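Local structure of Thiol:disulfide interchange protein DsbL (Escherichia coli, 3C7M) at residues D18-K23 with A52-H57; K61-K66 with W111-D116; F31-D36 with A99-Y104; N77-A82 with N90-K95. The protein forms disulfide bonds in the periplasm by passing its own disulfide to other proteins, working with DsbI to install an essential disulfide in AssT. All blocks are in the same frame, centred on the assembly; numbering follows the deposited sequence. Where two conformers were deposited one is given.

Contact 1: D18-K23 with A52-H57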
loop_
_atom_site.group_PDB
_atom_site.type_symbol
_atom_site.label_atom_id
_atom_site.label_comp_id
_atom_site.label_asym_id
_atom_site.label_seq_id
_atom_site.Cartn_x
_atom_site.Cartn_y
_atom_site.Cartn_z
ATOM N N ASP A 18 15.323 -3.424 -4.112
ATOM C CA ASP A 18 15.738 -4.781 -4.485
ATOM C C ASP A 18 14.854 -5.842 -3.844
ATOM O O ASP A 18 14.565 -5.774 -2.646
ATOM C CB ASP A 18 17.198 -5.026 -4.080
ATOM C CG ASP A 18 18.186 -4.235 -4.924
ATOM O OD1 ASP A 18 17.773 -3.282 -5.619
ATOM O OD2 ASP A 18 19.387 -4.572 -4.890
ATOM N N LYS A 19 14.423 -6.812 -4.650
ATOM C CA LYS A 19 13.605 -7.941 -4.187
ATOM C C LYS A 19 12.341 -7.478 -3.458
ATOM O O LYS A 19 12.058 -7.908 -2.336
ATOM C CB LYS A 19 14.434 -8.905 -3.327
ATOM C CG LYS A 19 15.751 -9.303 -3.975
ATOM C CD LYS A 19 16.482 -10.360 -3.171
ATOM C CE LYS A 19 17.821 -10.694 -3.812
ATOM N NZ LYS A 19 17.665 -11.204 -5.203
ATOM N N THR A 20 11.599 -6.583 -4.109
ATOM C CA THR A 20 10.329 -6.080 -3.568
ATOM C C THR A 20 9.196 -6.153 -4.579
ATOM O O THR A 20 9.399 -6.067 -5.799
ATOM C CB THR A 20 10.397 -4.605 -3.093
ATOM O OG1 THR A 20 10.702 -3.751 -4.199
ATOM C CG2 THR A 20 11.420 -4.405 -1.982
ATOM N N LEU A 21 7.995 -6.307 -4.041
ATOM C CA LEU A 21 6.785 -6.039 -4.779
ATOM C C LEU A 21 6.159 -4.857 -4.074
ATOM O O LEU A 21 5.590 -4.998 -2.992
ATOM C CB LEU A 21 5.846 -7.246 -4.760
ATOM C CG LEU A 21 4.476 -7.021 -5.396
ATOM C CD1 LEU A 21 4.616 -6.766 -6.900
ATOM C CD2 LEU A 21 3.562 -8.214 -5.132
ATOM N N ILE A 22 6.310 -3.683 -4.676
ATOM C CA ILE A 22 5.745 -2.464 -4.115
ATOM C C ILE A 22 4.344 -2.300 -4.674
ATOM O O ILE A 22 4.111 -2.517 -5.866
ATOM C CB ILE A 22 6.633 -1.232 -4.437
ATOM C CG1 ILE A 22 7.902 -1.273 -3.575
ATOM C CG2 ILE A 22 5.860 0.083 -4.237
ATOM C CD1 ILE A 22 8.960 -0.238 -3.942
ATOM N N LYS A 23 3.395 -1.968 -3.801
ATOM C CA LYS A 23 2.059 -1.625 -4.260
ATOM C C LYS A 23 1.749 -0.199 -3.847
ATOM O O LYS A 23 1.539 0.080 -2.660
ATOM C CB LYS A 23 0.995 -2.577 -3.715
ATOM C CG LYS A 23 -0.398 -2.254 -4.251
ATOM C CD LYS A 23 -1.500 -2.854 -3.410
ATOM C CE LYS A 23 -1.474 -2.235 -2.021
ATOM N NZ LYS A 23 -2.830 -2.183 -1.429
ATOM N N ALA A 52 9.619 -9.137 -1.368
ATOM C CA ALA A 52 8.975 -8.685 -0.134
ATOM C C ALA A 52 7.830 -7.723 -0.457
ATOM O O ALA A 52 8.039 -6.729 -1.153
ATOM C CB ALA A 52 9.999 -7.997 0.769
ATOM N N PHE A 53 6.633 -8.017 0.043
ATOM C CA PHE A 53 5.482 -7.150 -0.180
ATOM C C PHE A 53 5.646 -5.822 0.562
ATOM O O PHE A 53 5.868 -5.801 1.780
ATOM C CB PHE A 53 4.181 -7.835 0.229
ATOM C CG PHE A 53 2.978 -6.972 0.041
ATOM C CD1 PHE A 53 2.586 -6.584 -1.235
ATOM C CD2 PHE A 53 2.277 -6.487 1.142
ATOM C CE1 PHE A 53 1.486 -5.758 -1.423
ATOM C CE2 PHE A 53 1.168 -5.660 0.966
ATOM C CZ PHE A 53 0.781 -5.291 -0.320
ATOM N N THR A 54 5.506 -4.725 -0.183
ATOM C CA THR A 54 5.906 -3.403 0.283
ATOM C C THR A 54 4.880 -2.322 -0.105
ATOM O O THR A 54 5.002 -1.685 -1.159
ATOM C CB THR A 54 7.317 -3.062 -0.255
ATOM O OG1 THR A 54 8.218 -4.132 0.065
ATOM C CG2 THR A 54 7.850 -1.767 0.346
ATOM N N PRO A 55 3.860 -2.115 0.749
ATOM C CA PRO A 55 2.883 -1.069 0.451
ATOM C C PRO A 55 3.534 0.312 0.440
ATOM O O PRO A 55 4.369 0.591 1.298
ATOM C CB PRO A 55 1.905 -1.155 1.627
ATOM C CG PRO A 55 2.083 -2.550 2.182
ATOM C CD PRO A 55 3.544 -2.825 2.004
ATOM N N PHE A 56 3.157 1.143 -0.530
ATOM C CA PHE A 56 3.530 2.559 -0.581
ATOM C C PHE A 56 2.226 3.334 -0.635
ATOM O O PHE A 56 1.465 3.163 -1.577
ATOM C CB PHE A 56 4.304 2.852 -1.877
ATOM C CG PHE A 56 5.813 2.830 -1.748
ATOM C CD1 PHE A 56 6.483 1.812 -1.067
ATOM C CD2 PHE A 56 6.561 3.805 -2.403
ATOM C CE1 PHE A 56 7.888 1.802 -0.978
ATOM C CE2 PHE A 56 7.950 3.810 -2.335
ATOM C CZ PHE A 56 8.621 2.800 -1.616
ATOM N N HIS A 57 1.943 4.176 0.359
ATOM C CA HIS A 57 0.716 4.958 0.306
ATOM C C HIS A 57 0.930 6.274 -0.429
ATOM O O HIS A 57 1.992 6.896 -0.309
ATOM C CB HIS A 57 0.121 5.192 1.702
ATOM C CG HIS A 57 -1.298 5.670 1.659
ATOM N ND1 HIS A 57 -1.652 6.973 1.935
ATOM C CD2 HIS A 57 -2.442 5.031 1.316
ATOM C CE1 HIS A 57 -2.960 7.112 1.773
ATOM N NE2 HIS A 57 -3.462 5.946 1.406
#
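I22 and F56 meet beside a run of five backbone hydrogen bonds, from K19 to F56, that join two parallel strands. Followed outward, I22 CB lies beside T54 O, and I22 CG1 touches T54 CB at 3.8 Å. I22 CG2, anti to the backbone N, sits over one face of the F56 ring in a CH-pi contact, 4.0 Å from its centroid. I22 CD1 ends 3.8 Å from F56 CZ. A branched isoleucine suits this place: its longer arm passes T54 to end at the F56 ring, while methyl CG2 covers a face. These strands, 20-25 and 52-57, belong to the sheet of the thioredoxin fold, and helices 30-38 and 40-46 fill the crossover between them. On the sheet face of L21 and K23, F53 lies obliquely by K23, its CE1 4.0 Å from K23 CB, and T40 and S44 of helix 40-46 touch the ring. The lysine's carbon chain gives F53 an apolar flank, while its NZ forms a salt bridge with D36. On the I22 face, T54 OG1 turns back to its own strand and donates to A52 O at 2.9 Å; L21 N reaches that oxygen from the opposite side of the carbonyl plane.

Contact 2: K61-K66 with W111-D116. With CD (cadmium ion), chain C.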
loop_
_atom_site.group_PDB
_atom_site.type_symbol
_atom_site.label_atom_id
_atom_site.label_comp_id
_atom_site.label_asym_id
_atom_site.label_seq_id
_atom_site.Cartn_x
_atom_site.Cartn_y
_atom_site.Cartn_z
ATOM N N LYS A 61 -3.812 11.896 -2.523
ATOM C CA LYS A 61 -5.187 11.593 -2.898
ATOM C C LYS A 61 -6.118 11.642 -1.693
ATOM O O LYS A 61 -5.776 11.158 -0.610
ATOM C CB LYS A 61 -5.261 10.223 -3.584
ATOM C CG LYS A 61 -6.605 9.938 -4.237
ATOM C CD LYS A 61 -6.680 8.541 -4.846
ATOM C CE LYS A 61 -6.024 8.464 -6.218
ATOM N NZ LYS A 61 -6.751 9.284 -7.235
ATOM N N GLY A 62 -7.300 12.224 -1.883
ATOM C CA GLY A 62 -8.282 12.312 -0.820
ATOM C C GLY A 62 -7.972 13.387 0.199
ATOM O O GLY A 62 -6.860 13.934 0.242
ATOM N N GLU A 63 -8.960 13.697 1.026
ATOM C CA GLU A 63 -8.811 14.765 2.005
ATOM C C GLU A 63 -7.873 14.394 3.156
ATOM O O GLU A 63 -7.303 15.275 3.802
ATOM C CB GLU A 63 -10.181 15.229 2.503
ATOM C CG GLU A 63 -10.910 16.055 1.455
ATOM C CD GLU A 63 -12.416 16.091 1.625
ATOM O OE1 GLU A 63 -13.031 15.050 1.955
ATOM O OE2 GLU A 63 -13.003 17.167 1.388
ATOM N N TYR A 64 -7.689 13.090 3.374
ATOM C CA TYR A 64 -6.905 12.597 4.511
ATOM C C TYR A 64 -5.719 11.731 4.103
ATOM O O TYR A 64 -5.258 10.895 4.881
ATOM C CB TYR A 64 -7.820 11.831 5.464
ATOM C CG TYR A 64 -8.810 12.720 6.174
ATOM C CD1 TYR A 64 -8.384 13.600 7.160
ATOM C CD2 TYR A 64 -10.169 12.678 5.861
ATOM C CE1 TYR A 64 -9.278 14.419 7.824
ATOM C CE2 TYR A 64 -11.080 13.496 6.528
ATOM C CZ TYR A 64 -10.620 14.357 7.503
ATOM O OH TYR A 64 -11.492 15.179 8.179
ATOM N N GLY A 65 -5.216 11.947 2.890
ATOM C CA GLY A 65 -4.061 11.193 2.395
ATOM C C GLY A 65 -2.861 11.223 3.331
ATOM O O GLY A 65 -2.196 10.204 3.524
ATOM N N LYS A 66 -2.586 12.383 3.918
ATOM C CA LYS A 66 -1.441 12.524 4.810
ATOM C C LYS A 66 -1.647 11.710 6.095
ATOM O O LYS A 66 -0.754 10.978 6.523
ATOM C CB LYS A 66 -1.182 14.004 5.121
ATOM C CG LYS A 66 -0.193 14.283 6.258
ATOM C CD LYS A 66 1.206 13.783 5.944
ATOM N N TRP A 111 -15.669 12.076 7.238
ATOM C CA TRP A 111 -15.117 12.702 8.442
ATOM C C TRP A 111 -15.039 14.227 8.311
ATOM O O TRP A 111 -13.990 14.825 8.554
ATOM C CB TRP A 111 -13.710 12.161 8.749
ATOM C CG TRP A 111 -13.579 10.661 8.836
ATOM C CD1 TRP A 111 -13.680 9.885 9.967
ATOM C CD2 TRP A 111 -13.256 9.765 7.765
ATOM N NE1 TRP A 111 -13.466 8.565 9.652
ATOM C CE2 TRP A 111 -13.202 8.460 8.311
ATOM C CE3 TRP A 111 -13.016 9.934 6.396
ATOM C CZ2 TRP A 111 -12.914 7.333 7.533
ATOM C CZ3 TRP A 111 -12.722 8.813 5.619
ATOM C CH2 TRP A 111 -12.685 7.527 6.193
ATOM N N SER A 112 -16.137 14.856 7.899
ATOM C CA SER A 112 -16.191 16.328 7.806
ATOM C C SER A 112 -15.194 16.928 6.803
ATOM O O SER A 112 -14.739 18.073 6.951
ATOM C CB SER A 112 -16.014 16.964 9.193
ATOM O OG SER A 112 -17.050 16.552 10.069
ATOM N N ASP A 113 -14.849 16.143 5.787
ATOM C CA ASP A 113 -14.179 16.649 4.586
ATOM C C ASP A 113 -12.880 17.390 4.836
ATOM O O ASP A 113 -12.663 18.496 4.329
ATOM C CB ASP A 113 -15.153 17.503 3.782
ATOM C CG ASP A 113 -16.400 16.746 3.434
ATOM O OD1 ASP A 113 -16.346 15.892 2.525
ATOM O OD2 ASP A 113 -17.428 16.982 4.096
ATOM N N GLY A 114 -12.014 16.762 5.621
ATOM C CA GLY A 114 -10.698 17.311 5.900
ATOM C C GLY A 114 -10.612 18.028 7.232
ATOM O O GLY A 114 -9.516 18.184 7.779
ATOM N N LYS A 115 -11.760 18.448 7.771
ATOM C CA LYS A 115 -11.775 19.288 8.972
ATOM C C LYS A 115 -11.741 18.528 10.303
ATOM O O LYS A 115 -11.717 19.139 11.385
ATOM C CB LYS A 115 -12.944 20.285 8.913
ATOM C CG LYS A 115 -12.787 21.330 7.793
ATOM C CD LYS A 115 -13.961 22.287 7.737
ATOM C CE LYS A 115 -13.667 23.426 6.771
ATOM N NZ LYS A 115 -14.744 24.460 6.804
ATOM N N ASP A 116 -11.712 17.199 10.239
ATOM C CA ASP A 116 -11.717 16.387 11.457
ATOM C C ASP A 116 -10.697 15.250 11.370
ATOM O O ASP A 116 -11.071 14.070 11.382
ATOM C CB ASP A 116 -13.129 15.849 11.718
ATOM C CG ASP A 116 -13.330 15.366 13.154
ATOM O OD1 ASP A 116 -12.355 15.292 13.937
ATOM O OD2 ASP A 116 -14.486 15.046 13.498
HETATM CD CD CD C . -15.151 16.022 0.623
HETATM O O HOH W 1 -17.513 15.774 -0.271
#
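With CG beside the backbone N at chi1 -69°, Y64 sends its ring into the loop of residues 111-116, while E63, turned almost alike at -74°, lays its carboxylate alongside that of D113. The tyrosine hydroxyl ends among backbone atoms of the loop. Y64 OH donates to W111 O, which lies at the ring edge, over 2.6 Å, and accepts from D116 N at 2.9 Å. A third bond, from G114 N at 3.1 Å, is weak and strongly bent. Tyrosine suits the position because its rigid ring carries one hydroxyl, both donor and acceptor, far enough to serve the backbone on two sides of a turn. That turn, type I' from S112 to K115, is closed by K115 N donating to S112 O; G114, with positive phi, takes a conformation that a residue with a side chain would adopt only with strain. W111 flanks the tyrosine, its CB 3.7 Å from Y64 CE2, and F120 of helix 117-128 stacks on the Y64 ring. At the exposed side of the contact a cadmium ion joins the two segments. E63 holds it with both oxygens, OE2 at 2.5 Å, and D113 OD1 binds at 2.2 Å; a water and one further atom also coordinate it. The carboxylate planes stand 61° apart, with the metal bridging their oxygens. Two acidic groups this close would probably repel each other without a cation, so the metal's charge is likely what lets them share this exposed site.

Contact 3: F31-D36 with A99-Y104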
loop_
_atom_site.group_PDB
_atom_site.type_symbol
_atom_site.label_atom_id
_atom_site.label_comp_id
_atom_site.label_asym_id
_atom_site.label_seq_id
_atom_site.Cartn_x
_atom_site.Cartn_y
_atom_site.Cartn_z
ATOM N N PHE A 31 -10.515 1.058 -6.961
ATOM C CA PHE A 31 -9.816 -0.085 -7.542
ATOM C C PHE A 31 -8.773 -0.683 -6.590
ATOM O O PHE A 31 -8.585 -1.899 -6.562
ATOM C CB PHE A 31 -9.207 0.266 -8.904
ATOM C CG PHE A 31 -10.170 0.110 -10.057
ATOM C CD1 PHE A 31 -10.305 -1.115 -10.704
ATOM C CD2 PHE A 31 -10.937 1.186 -10.496
ATOM C CE1 PHE A 31 -11.192 -1.269 -11.770
ATOM C CE2 PHE A 31 -11.827 1.044 -11.559
ATOM C CZ PHE A 31 -11.953 -0.187 -12.196
ATOM N N CYS A 32 -8.123 0.161 -5.787
ATOM C CA CYS A 32 -7.222 -0.341 -4.746
ATOM C C CYS A 32 -7.965 -1.277 -3.795
ATOM O O CYS A 32 -7.464 -2.337 -3.449
ATOM C CB CYS A 32 -6.572 0.798 -3.962
ATOM S SG CYS A 32 -5.329 1.697 -4.905
ATOM N N TYR A 33 -9.175 -0.883 -3.399
ATOM C CA TYR A 33 -10.015 -1.707 -2.534
ATOM C C TYR A 33 -10.367 -3.021 -3.239
ATOM O O TYR A 33 -10.220 -4.098 -2.660
ATOM C CB TYR A 33 -11.277 -0.919 -2.164
ATOM C CG TYR A 33 -12.180 -1.520 -1.102
ATOM C CD1 TYR A 33 -11.755 -2.565 -0.267
ATOM C CD2 TYR A 33 -13.457 -1.000 -0.902
ATOM C CE1 TYR A 33 -12.601 -3.085 0.728
ATOM C CE2 TYR A 33 -14.303 -1.506 0.085
ATOM C CZ TYR A 33 -13.876 -2.542 0.894
ATOM O OH TYR A 33 -14.719 -3.033 1.870
ATOM N N LYS A 34 -10.806 -2.914 -4.492
ATOM C CA LYS A 34 -11.196 -4.079 -5.295
ATOM C C LYS A 34 -10.065 -5.090 -5.450
ATOM O O LYS A 34 -10.246 -6.282 -5.180
ATOM C CB LYS A 34 -11.704 -3.629 -6.664
ATOM C CG LYS A 34 -13.088 -3.000 -6.623
ATOM N N TYR A 35 -8.891 -4.610 -5.854
ATOM C CA TYR A 35 -7.729 -5.496 -6.012
ATOM C C TYR A 35 -7.200 -6.043 -4.675
ATOM O O TYR A 35 -6.694 -7.168 -4.622
ATOM C CB TYR A 35 -6.631 -4.844 -6.870
ATOM C CG TYR A 35 -6.972 -4.778 -8.361
ATOM C CD1 TYR A 35 -7.763 -3.750 -8.871
ATOM C CD2 TYR A 35 -6.506 -5.747 -9.259
ATOM C CE1 TYR A 35 -8.084 -3.681 -10.231
ATOM C CE2 TYR A 35 -6.823 -5.686 -10.626
ATOM C CZ TYR A 35 -7.616 -4.647 -11.102
ATOM O OH TYR A 35 -7.950 -4.557 -12.446
ATOM N N ASP A 36 -7.325 -5.266 -3.596
ATOM C CA ASP A 36 -6.933 -5.737 -2.256
ATOM C C ASP A 36 -7.892 -6.790 -1.704
ATOM O O ASP A 36 -7.520 -7.593 -0.839
ATOM C CB ASP A 36 -6.817 -4.575 -1.261
ATOM C CG ASP A 36 -5.515 -3.806 -1.400
ATOM O OD1 ASP A 36 -4.625 -4.223 -2.173
ATOM O OD2 ASP A 36 -5.374 -2.764 -0.733
ATOM N N ALA A 99 -10.437 -1.082 7.457
ATOM C CA ALA A 99 -11.362 -0.180 8.139
ATOM C C ALA A 99 -11.557 1.095 7.321
ATOM O O ALA A 99 -12.686 1.581 7.184
ATOM C CB ALA A 99 -10.868 0.149 9.534
ATOM N N TYR A 100 -10.465 1.637 6.778
ATOM C CA TYR A 100 -10.571 2.830 5.938
ATOM C C TYR A 100 -11.288 2.551 4.632
ATOM O O TYR A 100 -12.107 3.351 4.201
ATOM C CB TYR A 100 -9.200 3.463 5.665
ATOM C CG TYR A 100 -8.651 4.200 6.861
ATOM C CD1 TYR A 100 -9.404 5.178 7.509
ATOM C CD2 TYR A 100 -7.375 3.927 7.339
ATOM C CE1 TYR A 100 -8.896 5.862 8.619
ATOM C CE2 TYR A 100 -6.861 4.598 8.436
ATOM C CZ TYR A 100 -7.624 5.570 9.073
ATOM O OH TYR A 100 -7.101 6.230 10.169
ATOM N N TYR A 101 -10.979 1.426 3.995
ATOM C CA TYR A 101 -11.673 1.086 2.766
ATOM C C TYR A 101 -13.179 0.955 3.022
ATOM O O TYR A 101 -13.983 1.498 2.263
ATOM C CB TYR A 101 -11.151 -0.233 2.206
ATOM C CG TYR A 101 -9.850 -0.209 1.428
ATOM C CD1 TYR A 101 -9.491 0.872 0.606
ATOM C CD2 TYR A 101 -9.009 -1.316 1.465
ATOM C CE1 TYR A 101 -8.297 0.845 -0.135
ATOM C CE2 TYR A 101 -7.834 -1.353 0.741
ATOM C CZ TYR A 101 -7.483 -0.276 -0.059
ATOM O OH TYR A 101 -6.311 -0.328 -0.788
ATOM N N ALA A 102 -13.552 0.246 4.089
ATOM C CA ALA A 102 -14.975 0.060 4.411
ATOM C C ALA A 102 -15.647 1.392 4.724
ATOM O O ALA A 102 -16.738 1.678 4.224
ATOM C CB ALA A 102 -15.159 -0.924 5.556
ATOM N N ALA A 103 -14.994 2.216 5.540
ATOM C CA ALA A 103 -15.567 3.509 5.913
ATOM C C ALA A 103 -15.766 4.399 4.691
ATOM O O ALA A 103 -16.857 4.912 4.467
ATOM C CB ALA A 103 -14.698 4.207 6.969
ATOM N N TYR A 104 -14.713 4.573 3.899
ATOM C CA TYR A 104 -14.751 5.476 2.759
ATOM C C TYR A 104 -15.662 4.979 1.629
ATOM O O TYR A 104 -16.490 5.735 1.134
ATOM C CB TYR A 104 -13.327 5.739 2.240
ATOM C CG TYR A 104 -13.270 6.741 1.113
ATOM C CD1 TYR A 104 -13.491 6.339 -0.200
ATOM C CD2 TYR A 104 -13.001 8.081 1.356
ATOM C CE1 TYR A 104 -13.448 7.246 -1.252
ATOM C CE2 TYR A 104 -12.956 9.007 0.312
ATOM C CZ TYR A 104 -13.182 8.579 -0.989
ATOM O OH TYR A 104 -13.141 9.476 -2.039
#
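Y33 and Y101 meet where helices 31-36 and 99-104 pass at 128°, their axes 10.6 Å apart at closest approach, a spacing wide enough for aromatic side chains to reach between them. The two side chains run antiparallel, each past the other's base. Their rings are nearly parallel but shifted so far that they barely overlap, and each instead covers aliphatic carbon of the other residue: Y101 CB sits over the centre of the Y33 ring, 3.5 Å from its centroid, and Y33 CA over that of Y101 at 3.8 Å. Both are CH-pi contacts. With CG anti to the backbone N (chi1 -171°), the Y33 ring reaches across the other helix, over Y101 CB; its hydroxyl passes A102 and bonds to D106. Y101 reaches the opposite way, so that its OH comes within 3.4 Å of C32 CB and donates to D36 OD2 over 2.6 Å. The carboxylate oxygen lies in the plane of the ring, at its edge, yet the hydroxyl meets it from above the carboxylate plane. Tyrosine suits this place in offering a broad face to one neighbour and a donor at its end to another. The same D36 oxygen also meets K23 NZ. C32 is the second cysteine of the redox-active pair, reduced here. Helix 30-38 thus rests on helix 92-106 through Y33 and Y101; the Y101 ring also touches K23 and F25 of strand 20-25, while Y166 of strand 165-168 packs against D36.

Contact 4: N77-A82 with N90-K95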
loop_
_atom_site.group_PDB
_atom_site.type_symbol
_atom_site.label_atom_id
_atom_site.label_comp_id
_atom_site.label_asym_id
_atom_site.label_seq_id
_atom_site.Cartn_x
_atom_site.Cartn_y
_atom_site.Cartn_z
ATOM N N ASN A 77 5.428 -0.442 10.285
ATOM C CA ASN A 77 6.656 -0.557 11.073
ATOM C C ASN A 77 6.484 -1.393 12.337
ATOM O O ASN A 77 7.354 -2.199 12.671
ATOM C CB ASN A 77 7.249 0.819 11.347
ATOM C CG ASN A 77 8.081 1.323 10.174
ATOM O OD1 ASN A 77 9.226 0.893 9.980
ATOM N ND2 ASN A 77 7.503 2.213 9.367
ATOM N N LYS A 78 5.349 -1.231 13.011
ATOM C CA LYS A 78 5.037 -2.052 14.174
ATOM C C LYS A 78 4.910 -3.533 13.794
ATOM O O LYS A 78 5.542 -4.388 14.424
ATOM C CB LYS A 78 3.781 -1.549 14.876
ATOM C CG LYS A 78 3.617 -2.097 16.276
ATOM C CD LYS A 78 2.499 -1.377 16.992
ATOM C CE LYS A 78 2.352 -1.848 18.430
ATOM N NZ LYS A 78 1.747 -3.196 18.508
ATOM N N ASP A 79 4.122 -3.835 12.759
ATOM C CA ASP A 79 3.949 -5.227 12.301
ATOM C C ASP A 79 5.294 -5.858 11.920
ATOM O O ASP A 79 5.612 -6.973 12.351
ATOM C CB ASP A 79 2.985 -5.314 11.107
ATOM C CG ASP A 79 1.530 -5.051 11.487
ATOM O OD1 ASP A 79 1.141 -5.245 12.660
ATOM O OD2 ASP A 79 0.766 -4.658 10.576
ATOM N N LYS A 80 6.079 -5.131 11.131
ATOM C CA LYS A 80 7.411 -5.585 10.710
ATOM C C LYS A 80 8.336 -5.875 11.898
ATOM O O LYS A 80 9.016 -6.909 11.918
ATOM C CB LYS A 80 8.049 -4.575 9.752
ATOM C CG LYS A 80 7.556 -4.697 8.324
ATOM N N ALA A 81 8.333 -4.986 12.889
ATOM C CA ALA A 81 9.155 -5.156 14.092
ATOM C C ALA A 81 8.754 -6.391 14.897
ATOM O O ALA A 81 9.596 -6.999 15.569
ATOM C CB ALA A 81 9.095 -3.914 14.969
ATOM N N ALA A 82 7.475 -6.757 14.825
ATOM C CA ALA A 82 6.956 -7.924 15.544
ATOM C C ALA A 82 7.016 -9.209 14.710
ATOM O O ALA A 82 6.604 -10.275 15.176
ATOM C CB ALA A 82 5.533 -7.660 16.030
ATOM N N ASN A 90 -3.434 -11.013 12.535
ATOM C CA ASN A 90 -2.972 -10.138 13.611
ATOM C C ASN A 90 -2.284 -8.855 13.130
ATOM O O ASN A 90 -1.801 -8.079 13.950
ATOM C CB ASN A 90 -2.037 -10.891 14.565
ATOM C CG ASN A 90 -2.710 -12.076 15.239
ATOM O OD1 ASN A 90 -3.816 -11.964 15.774
ATOM N ND2 ASN A 90 -2.036 -13.221 15.223
ATOM N N SER A 91 -2.226 -8.633 11.817
ATOM C CA SER A 91 -1.612 -7.406 11.284
ATOM C C SER A 91 -2.463 -6.183 11.599
ATOM O O SER A 91 -3.635 -6.110 11.211
ATOM C CB SER A 91 -1.371 -7.513 9.778
ATOM O OG SER A 91 -1.113 -6.241 9.183
ATOM N N GLN A 92 -1.872 -5.238 12.322
ATOM C CA GLN A 92 -2.549 -3.984 12.638
ATOM C C GLN A 92 -2.730 -3.117 11.391
ATOM O O GLN A 92 -3.766 -2.468 11.226
ATOM C CB GLN A 92 -1.808 -3.240 13.745
ATOM C CG GLN A 92 -1.934 -3.939 15.100
ATOM C CD GLN A 92 -1.207 -3.205 16.204
ATOM O OE1 GLN A 92 0.018 -3.281 16.314
ATOM N NE2 GLN A 92 -1.959 -2.495 17.039
ATOM N N PHE A 93 -1.737 -3.125 10.506
ATOM C CA PHE A 93 -1.860 -2.403 9.238
ATOM C C PHE A 93 -3.072 -2.905 8.462
ATOM O O PHE A 93 -3.886 -2.107 7.993
ATOM C CB PHE A 93 -0.589 -2.536 8.391
ATOM C CG PHE A 93 -0.789 -2.184 6.941
ATOM C CD1 PHE A 93 -0.945 -0.857 6.550
ATOM C CD2 PHE A 93 -0.828 -3.178 5.968
ATOM C CE1 PHE A 93 -1.127 -0.522 5.221
ATOM C CE2 PHE A 93 -1.006 -2.855 4.628
ATOM C CZ PHE A 93 -1.161 -1.521 4.251
ATOM N N LYS A 94 -3.191 -4.227 8.332
ATOM C CA LYS A 94 -4.300 -4.826 7.602
ATOM C C LYS A 94 -5.651 -4.376 8.166
ATOM O O LYS A 94 -6.562 -4.014 7.415
ATOM C CB LYS A 94 -4.188 -6.345 7.632
ATOM C CG LYS A 94 -5.270 -7.036 6.849
ATOM C CD LYS A 94 -5.008 -8.527 6.733
ATOM C CE LYS A 94 -6.273 -9.236 6.286
ATOM N NZ LYS A 94 -5.959 -10.632 5.863
ATOM N N LYS A 95 -5.756 -4.361 9.489
ATOM C CA LYS A 95 -6.997 -3.967 10.141
ATOM C C LYS A 95 -7.344 -2.515 9.837
ATOM O O LYS A 95 -8.490 -2.205 9.496
ATOM C CB LYS A 95 -6.897 -4.191 11.646
ATOM C CG LYS A 95 -6.859 -5.663 12.033
ATOM C CD LYS A 95 -6.717 -5.846 13.532
ATOM C CE LYS A 95 -6.641 -7.322 13.906
ATOM N NZ LYS A 95 -6.425 -7.480 15.378
HETATM O O HOH W 2 1.552 -5.230 15.295
#
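The N-terminus of helix 92-106 is capped by its N-cap residue S91 and bound further by D79, a side chain from the last turn of helix 65-81. D79 suits the task: a carboxylate offers two oxygens to the first N-H groups of a helix, which lack a carbonyl partner within it and whose partial positive charge probably stabilises its negative one. OD1 accepts from Q92 N at 3.0 Å through its syn lone pair, and OD2 accepts from F93 N at 2.9 Å, also on the syn side and 18° out of the carboxylate plane. From above that plane, S91 OG gives OD2 a second bond, of 2.8 Å. The serine hydroxyl works in relay, since S91 OG also accepts from K94 N at 3.0 Å; serine is small enough to stand between carboxylate and helix while donating to one and accepting from the other. F93 follows at once, its CB beside D79 OD2 but its ring led off to meet F72 edge to face. Nearer the surface, K78 crosses Q92. Its chain runs extended from CB to CE and bends only at the end (chi4 -74°), which brings NZ to Q92 OE1 at 2.8 Å, while Q92 NE2 donates to A128 O. One amide thus accepts from a lysine and donates to a backbone carbonyl. A water also donates to Q92 OE1 and, with its other hydrogen, to D79 OD1, each at 2.7 Å.

In the fold
From the N terminus, strand 20-25 leads into helix 30-38, and strand 52-57 then closes the first loop at contact 1. The chain next opens contact 2 at residues 61-66 and runs along helix 65-81. Contact 4 ties the end of that helix to the start of helix 92-106, a short loop nested inside those of contacts 2 and 3. Contact 3 closes when helix 92-106 returns to helix 30-38, and contact 2 closes last, at 111-116. Contact 3 crosses both contact 1 and contact 2. The salt bridge of K23 with D36 joins contacts 1 and 3, and W111 packs on A103 to join 2 and 3, linking the thioredoxin sheet with the helices.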